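Local coordinates for protein putative reductase (Peptoclostridium difficile, PDB 5J6C) that binds flavin mononucleotide and probably works as an FMN-dependent nitroreductase, a kind of enzyme linked to metronidazole resistance, at residues E153-K156 with Y157-E161; M147-D150 with N151-A154; V47-E50 with K51-I55. All coordinates share one frame; numbering follows the deposited sequence.

How the contacts relate
Three short-range contacts, each made between residues a few positions apart on one continuous chain, illustrate how local bonding shapes the chain at, or just before, the start of a helix. Along the chain contact 3 comes first, at the beginning of helix 49-60; contact 2 follows much later, in a bulged loop after strand 137-142, and contact 1 continues directly from it into helix 154-162. Contacts 1 and 2 share Glu153 and Ala154, their centres lie 9 Å apart, and the rings of Tyr157 and Tyr148 pack together between them. Contact 3 is remote, its centre 26 Å from that of contact 1 and 32 Å from that of contact 2, across the chain's centre from the latter. The side chain of the shared Ala154 is about 9 Å from a bound FMN.

Contact 1: residues E153-K156 with Y157-E161; sequences EADK and YIREE
The guanidinium of Arg159 has CA of Lys156 over one face and the carboxylate of Asp155 at its edge, one helical turn back. Arg159 NE and NH2 turn side-on to Asp155, both 3.0 Å from its OD2. This oxygen lies in the guanidinium plane, yet both nitrogens meet it from the same face of the carboxylate, in keeping with the 39° between the two planes. NE makes a further, weak bond to OD1, which also accepts the backbone N-H of Val170 on strand 168-177; the aspartate thus ties the helix to the sheet while fixing the arginine. Arg159 can bend back to it through a turn about CG-CD (chi3 -86°).

A second salt bridge runs along the exposed flank, where Lys156 NZ meets the anti lone pair of Glu160 OE2 at 2.9 Å. Ile158 instead packs inward on Val170 and Ile173 of the sheet, and Tyr157 reaches the backbone O of Asn84 with its hydroxyl. Beneath the side chains, Tyr157 N bonds to Glu153 O at 3.1 Å, opening the ladder at the N-cap residue. These are i to i+4 salt bridges on the first turns of an amphipathic helix packed against a beta sheet.

Contact 2: residues M147-D150 with N151-A154; sequences MYDD and NIEA
Asp149 and Ile152 meet at the tight centre of this turn, where a carboxylate oxygen collects two backbone N-H groups. OD1 of Asp149 accepts from Asn151 N at 2.9 Å, the bond that defines an Asx turn, and from Ile152 N at 3.0 Å. The two donors approach differently: the Ile152 nitrogen lies nearly in line with the C-O bond, whereas that of Asn151 stands well above the carboxylate plane. A first torsion of 69° sets CG of Asp149 between its own backbone N and carbonyl carbon, folding the acid over the following peptides. Ile152 N also makes a weak bond to Asp149 O.

Ile152 returns the grip through its carbonyl. Its O receives Tyr148 N at 2.8 Å, a weak bond because it is strongly bent (119°), and Asp149 N in a straighter but longer weak bond. Two successive residues thus face one, which is a classic beta bulge. Beside it, the side chains of Tyr148 and Ile152 run together in the same direction, with CD1 of the ring 4.0 Å from CB of the isoleucine. The tyrosine ring also stacks on that of Tyr157, and Ala154 is buried against Arg89 and Val143.

The solvent side is held more loosely. Exposed Met147 curls back through two bends and adds van der Waals contact without a side-chain hydrogen bond: its CE lies 3.3 Å from Ile152 O, and its SD 4.1 Å from CG of Glu153. Asp150 and Asn151 lie at the exposed apex of the turn, Asp150 also touching Lys91. Chemically, the two N-H groups gathered on OD1 would be expected to offset part of the negative charge of Asp149, and so to stabilise its carboxylate form at the bend.

Contact 3: residues V47-E50 with K51-I55; sequences VEKE and KLDKI
Glu48 O is gripped by two backbone N-H groups as the helix begins, Lys51 N at 3.0 Å and Leu52 N at 3.1 Å. The bond from Leu52 is nearly straight (170°) and lies in the carbonyl plane; Lys51 donates at a sharper angle from above it. Glu48 occupies the N-cap position, and its side chain bends back across that of Lys51, bringing Glu48 OE1 to 3.1 Å from Lys51 CE. The charged ends meet only in a long salt bridge. Both have firmer partners: OE2 of Glu48 and NZ of Lys51 each bond to the hydroxyl of Tyr178, and the lysine also donates to Leu134 O.

From the next residue, Lys49 NZ reaches one turn ahead to Asp53 OD2 at 2.8 Å, where a last torsion of 46° bends the ammonium in to the carboxylate's syn lone pair. Glu50 forms a second pair with the charges in the reverse order, its OE2 meeting Lys54 NZ at 2.8 Å from the anti side, 29° out of the carboxylate plane. Here the acid is the bent partner and the lysine runs extended beyond CG.

Hydrophobic groups take the inner flank. Val47 and Leu52 touch Leu102 of strand 102-109, and the buried Ile55 packs against Ile104 and helix 116-133. Such i to i+4 pairs of opposite charge, outside an apolar flank, are typical of the first turns of a surface amphipathic helix.

Contact 1: residues E153-K156 with Y157-E161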
loop_
_atom_site.group_PDB
_atom_site.type_symbol
_atom_site.label_atom_id
_atom_site.label_comp_id
_atom_site.label_asym_id
_atom_site.label_seq_id
_atom_site.Cartn_x
_atom_site.Cartn_y
_atom_site.Cartn_z
ATOM N N GLU A 153 8.451 -21.162 -7.431
ATOM C CA GLU A 153 7.845 -19.904 -7.000
ATOM C C GLU A 153 7.762 -18.913 -8.158
ATOM O O GLU A 153 8.662 -18.843 -9.001
ATOM C CB GLU A 153 8.651 -19.274 -5.870
ATOM C CG GLU A 153 8.565 -19.969 -4.532
ATOM C CD GLU A 153 9.486 -19.303 -3.515
ATOM O OE1 GLU A 153 9.448 -19.680 -2.325
ATOM O OE2 GLU A 153 10.254 -18.394 -3.918
ATOM N N ALA A 154 6.684 -18.129 -8.196
ATOM C CA ALA A 154 6.597 -17.085 -9.221
ATOM C C ALA A 154 7.741 -16.087 -9.081
ATOM O O ALA A 154 8.302 -15.623 -10.085
ATOM C CB ALA A 154 5.240 -16.373 -9.155
ATOM N N ASP A 155 8.100 -15.751 -7.838
ATOM C CA ASP A 155 9.266 -14.912 -7.574
ATOM C C ASP A 155 10.499 -15.411 -8.326
ATOM O O ASP A 155 11.132 -14.660 -9.074
ATOM C CB ASP A 155 9.537 -14.883 -6.067
ATOM C CG ASP A 155 10.900 -14.319 -5.731
ATOM O OD1 ASP A 155 11.120 -13.136 -6.023
ATOM O OD2 ASP A 155 11.745 -15.051 -5.162
ATOM N N LYS A 156 10.836 -16.689 -8.152
ATOM C CA LYS A 156 12.038 -17.245 -8.771
ATOM C C LYS A 156 11.949 -17.204 -10.291
ATOM O O LYS A 156 12.926 -16.869 -10.972
ATOM C CB LYS A 156 12.255 -18.676 -8.269
ATOM C CG LYS A 156 13.351 -19.452 -8.997
ATOM C CD LYS A 156 14.706 -18.839 -8.705
ATOM C CE LYS A 156 15.848 -19.688 -9.231
ATOM N NZ LYS A 156 17.171 -19.074 -8.894
ATOM N N TYR A 157 10.781 -17.530 -10.845
ATOM C CA TYR A 157 10.604 -17.454 -12.293
ATOM C C TYR A 157 10.894 -16.046 -12.820
ATOM O O TYR A 157 11.624 -15.876 -13.807
ATOM C CB TYR A 157 9.191 -17.894 -12.657
ATOM C CG TYR A 157 8.888 -17.777 -14.121
ATOM C CD1 TYR A 157 9.262 -18.775 -15.009
ATOM C CD2 TYR A 157 8.229 -16.659 -14.625
ATOM C CE1 TYR A 157 8.984 -18.666 -16.364
ATOM C CE2 TYR A 157 7.947 -16.539 -15.981
ATOM C CZ TYR A 157 8.325 -17.548 -16.847
ATOM O OH TYR A 157 8.050 -17.423 -18.196
ATOM N N ILE A 158 10.354 -15.020 -12.154
ATOM C CA ILE A 158 10.530 -13.651 -12.634
ATOM C C ILE A 158 11.981 -13.203 -12.481
ATOM O O ILE A 158 12.542 -12.568 -13.383
ATOM C CB ILE A 158 9.545 -12.703 -11.918
ATOM C CG1 ILE A 158 8.115 -13.064 -12.330
ATOM C CG2 ILE A 158 9.836 -11.248 -12.280
ATOM C CD1 ILE A 158 7.039 -12.464 -11.453
ATOM N N ARG A 159 12.620 -13.534 -11.355
ATOM C CA ARG A 159 14.015 -13.144 -11.181
ATOM C C ARG A 159 14.899 -13.743 -12.270
ATOM O O ARG A 159 15.839 -13.091 -12.735
ATOM C CB ARG A 159 14.525 -13.552 -9.801
ATOM C CG ARG A 159 13.954 -12.747 -8.648
ATOM C CD ARG A 159 14.722 -13.002 -7.353
ATOM N NE ARG A 159 14.236 -14.167 -6.607
ATOM C CZ ARG A 159 14.964 -15.254 -6.341
ATOM N NH1 ARG A 159 16.226 -15.325 -6.751
ATOM N NH2 ARG A 159 14.434 -16.274 -5.657
ATOM N N GLU A 160 14.625 -14.987 -12.681
ATOM C CA GLU A 160 15.371 -15.566 -13.795
ATOM C C GLU A 160 15.075 -14.820 -15.089
ATOM O O GLU A 160 15.973 -14.590 -15.908
ATOM C CB GLU A 160 15.027 -17.045 -13.951
ATOM C CG GLU A 160 15.484 -17.910 -12.794
ATOM C CD GLU A 160 16.994 -18.143 -12.792
ATOM O OE1 GLU A 160 17.640 -17.916 -13.849
ATOM O OE2 GLU A 160 17.530 -18.563 -11.734
ATOM N N GLU A 161 13.815 -14.435 -15.288
ATOM C CA GLU A 161 13.431 -13.784 -16.530
ATOM C C GLU A 161 14.046 -12.396 -16.633
ATOM O O GLU A 161 14.452 -11.970 -17.719
ATOM C CB GLU A 161 11.908 -13.718 -16.618
ATOM C CG GLU A 161 11.400 -13.053 -17.880
ATOM C CD GLU A 161 11.861 -13.787 -19.125
ATOM O OE1 GLU A 161 11.880 -15.042 -19.102
ATOM O OE2 GLU A 161 12.217 -13.100 -20.106
#

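Contact 2: residues M147-D150 with N151-A154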
loop_
_atom_site.group_PDB
_atom_site.type_symbol
_atom_site.label_atom_id
_atom_site.label_comp_id
_atom_site.label_asym_id
_atom_site.label_seq_id
_atom_site.Cartn_x
_atom_site.Cartn_y
_atom_site.Cartn_z
ATOM N N MET A 147 2.738 -19.265 -6.866
ATOM C CA MET A 147 3.573 -20.257 -7.525
ATOM C C MET A 147 3.495 -20.087 -9.037
ATOM O O MET A 147 2.415 -19.845 -9.592
ATOM C CB MET A 147 3.152 -21.681 -7.130
ATOM C CG MET A 147 3.269 -22.000 -5.638
ATOM S SD MET A 147 4.934 -21.885 -4.930
ATOM C CE MET A 147 5.720 -23.289 -5.750
ATOM N N TYR A 148 4.655 -20.183 -9.696
ATOM C CA TYR A 148 4.662 -20.442 -11.134
ATOM C C TYR A 148 3.939 -21.750 -11.446
ATOM O O TYR A 148 3.087 -21.808 -12.338
ATOM C CB TYR A 148 6.099 -20.475 -11.663
ATOM C CG TYR A 148 6.242 -21.061 -13.054
ATOM C CD1 TYR A 148 6.463 -22.439 -13.243
ATOM C CD2 TYR A 148 6.163 -20.246 -14.180
ATOM C CE1 TYR A 148 6.593 -22.973 -14.528
ATOM C CE2 TYR A 148 6.308 -20.766 -15.459
ATOM C CZ TYR A 148 6.517 -22.118 -15.630
ATOM O OH TYR A 148 6.641 -22.606 -16.903
ATOM N N ASP A 149 4.267 -22.806 -10.710
ATOM C CA ASP A 149 3.552 -24.082 -10.758
ATOM C C ASP A 149 3.845 -24.798 -9.447
ATOM O O ASP A 149 4.453 -24.222 -8.540
ATOM C CB ASP A 149 3.949 -24.907 -11.995
ATOM C CG ASP A 149 5.388 -25.421 -11.942
ATOM O OD1 ASP A 149 6.088 -25.204 -10.929
ATOM O OD2 ASP A 149 5.817 -26.069 -12.930
ATOM N N ASP A 150 3.485 -26.083 -9.367
ATOM C CA ASP A 150 3.607 -26.791 -8.097
ATOM C C ASP A 150 5.038 -26.849 -7.573
ATOM O O ASP A 150 5.231 -27.058 -6.374
ATOM C CB ASP A 150 3.052 -28.210 -8.221
ATOM C CG ASP A 150 1.546 -28.255 -8.101
ATOM O OD1 ASP A 150 1.007 -29.362 -7.932
ATOM O OD2 ASP A 150 0.898 -27.184 -8.162
ATOM N N ASN A 151 6.044 -26.649 -8.428
ATOM C CA ASN A 151 7.435 -26.781 -8.009
ATOM C C ASN A 151 8.211 -25.469 -7.925
ATOM O O ASN A 151 9.229 -25.422 -7.227
ATOM C CB ASN A 151 8.179 -27.731 -8.959
ATOM C CG ASN A 151 7.470 -29.060 -9.116
ATOM O OD1 ASN A 151 7.335 -29.821 -8.151
ATOM N ND2 ASN A 151 7.009 -29.346 -10.326
ATOM N N ILE A 152 7.771 -24.410 -8.593
ATOM C CA ILE A 152 8.582 -23.205 -8.750
ATOM C C ILE A 152 7.795 -22.003 -8.234
ATOM O O ILE A 152 6.608 -21.853 -8.548
ATOM C CB ILE A 152 9.003 -23.013 -10.220
ATOM C CG1 ILE A 152 9.906 -24.174 -10.664
ATOM C CG2 ILE A 152 9.715 -21.667 -10.427
ATOM C CD1 ILE A 152 10.120 -24.270 -12.182
ATOM N N GLU A 153 8.451 -21.162 -7.431
ATOM C CA GLU A 153 7.845 -19.904 -7.000
ATOM C C GLU A 153 7.762 -18.913 -8.158
ATOM O O GLU A 153 8.662 -18.843 -9.001
ATOM C CB GLU A 153 8.651 -19.274 -5.870
ATOM C CG GLU A 153 8.565 -19.969 -4.532
ATOM C CD GLU A 153 9.486 -19.303 -3.515
ATOM O OE1 GLU A 153 9.448 -19.680 -2.325
ATOM O OE2 GLU A 153 10.254 -18.394 -3.918
ATOM N N ALA A 154 6.684 -18.129 -8.196
ATOM C CA ALA A 154 6.597 -17.085 -9.221
ATOM C C ALA A 154 7.741 -16.087 -9.081
ATOM O O ALA A 154 8.302 -15.623 -10.085
ATOM C CB ALA A 154 5.240 -16.373 -9.155
#

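Contact 3: residues V47-E50 with K51-I55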
loop_
_atom_site.group_PDB
_atom_site.type_symbol
_atom_site.label_atom_id
_atom_site.label_comp_id
_atom_site.label_asym_id
_atom_site.label_seq_id
_atom_site.Cartn_x
_atom_site.Cartn_y
_atom_site.Cartn_z
ATOM N N VAL A 47 2.241 3.455 -23.831
ATOM C CA VAL A 47 2.090 4.463 -22.783
ATOM C C VAL A 47 3.193 5.497 -22.977
ATOM O O VAL A 47 4.379 5.159 -22.945
ATOM C CB VAL A 47 2.139 3.838 -21.378
ATOM C CG1 VAL A 47 2.293 4.920 -20.313
ATOM C CG2 VAL A 47 0.871 3.023 -21.117
ATOM N N GLU A 48 2.807 6.750 -23.219
ATOM C CA GLU A 48 3.786 7.727 -23.673
ATOM C C GLU A 48 4.738 8.082 -22.545
ATOM O O GLU A 48 4.396 7.985 -21.361
ATOM C CB GLU A 48 3.118 8.993 -24.223
ATOM C CG GLU A 48 2.318 9.808 -23.218
ATOM C CD GLU A 48 0.863 9.433 -23.230
ATOM O OE1 GLU A 48 0.004 10.328 -23.085
ATOM O OE2 GLU A 48 0.577 8.229 -23.412
ATOM N N LYS A 49 5.946 8.500 -22.939
ATOM C CA LYS A 49 7.055 8.633 -22.002
ATOM C C LYS A 49 6.722 9.610 -20.889
ATOM O O LYS A 49 7.101 9.396 -19.726
ATOM C CB LYS A 49 8.316 9.069 -22.750
ATOM C CG LYS A 49 9.366 9.745 -21.884
ATOM C CD LYS A 49 10.045 10.898 -22.645
ATOM C CE LYS A 49 10.821 11.816 -21.709
ATOM N NZ LYS A 49 11.643 11.015 -20.755
ATOM N N GLU A 50 5.978 10.668 -21.219
ATOM C CA GLU A 50 5.655 11.691 -20.234
ATOM C C GLU A 50 4.763 11.147 -19.115
ATOM O O GLU A 50 4.835 11.629 -17.979
ATOM C CB GLU A 50 4.999 12.878 -20.948
ATOM C CG GLU A 50 4.217 13.816 -20.069
ATOM C CD GLU A 50 2.734 13.479 -20.023
ATOM O OE1 GLU A 50 2.150 13.162 -21.086
ATOM O OE2 GLU A 50 2.146 13.540 -18.919
ATOM N N LYS A 51 3.918 10.156 -19.414
ATOM C CA LYS A 51 3.087 9.553 -18.374
ATOM C C LYS A 51 3.868 8.516 -17.577
ATOM O O LYS A 51 3.753 8.470 -16.349
ATOM C CB LYS A 51 1.832 8.932 -18.986
ATOM C CG LYS A 51 0.812 9.955 -19.474
ATOM C CD LYS A 51 -0.530 9.328 -19.891
ATOM C CE LYS A 51 -1.483 10.425 -20.404
ATOM N NZ LYS A 51 -2.880 9.995 -20.691
ATOM N N LEU A 52 4.666 7.679 -18.252
ATOM C CA LEU A 52 5.570 6.779 -17.539
ATOM C C LEU A 52 6.395 7.539 -16.513
ATOM O O LEU A 52 6.519 7.106 -15.356
ATOM C CB LEU A 52 6.497 6.050 -18.513
ATOM C CG LEU A 52 7.560 5.137 -17.873
ATOM C CD1 LEU A 52 6.941 4.117 -16.883
ATOM C CD2 LEU A 52 8.422 4.405 -18.909
ATOM N N ASP A 53 6.940 8.696 -16.915
ATOM C CA ASP A 53 7.826 9.451 -16.039
ATOM C C ASP A 53 7.104 9.900 -14.772
ATOM O O ASP A 53 7.663 9.824 -13.676
ATOM C CB ASP A 53 8.400 10.656 -16.785
ATOM C CG ASP A 53 9.459 10.268 -17.802
ATOM O OD1 ASP A 53 9.948 9.115 -17.754
ATOM O OD2 ASP A 53 9.807 11.125 -18.651
ATOM N N LYS A 54 5.864 10.377 -14.905
ATOM C CA LYS A 54 5.116 10.802 -13.727
ATOM C C LYS A 54 4.766 9.612 -12.832
ATOM O O LYS A 54 4.755 9.742 -11.604
ATOM C CB LYS A 54 3.861 11.557 -14.146
ATOM C CG LYS A 54 4.138 12.902 -14.806
ATOM C CD LYS A 54 2.864 13.453 -15.417
ATOM C CE LYS A 54 3.043 14.876 -15.964
ATOM N NZ LYS A 54 1.831 15.276 -16.722
ATOM N N ILE A 55 4.481 8.448 -13.426
ATOM C CA ILE A 55 4.223 7.238 -12.636
ATOM C C ILE A 55 5.454 6.850 -11.822
ATOM O O ILE A 55 5.357 6.506 -10.638
ATOM C CB ILE A 55 3.775 6.085 -13.549
ATOM C CG1 ILE A 55 2.390 6.354 -14.126
ATOM C CG2 ILE A 55 3.797 4.779 -12.802
ATOM C CD1 ILE A 55 1.993 5.352 -15.191
#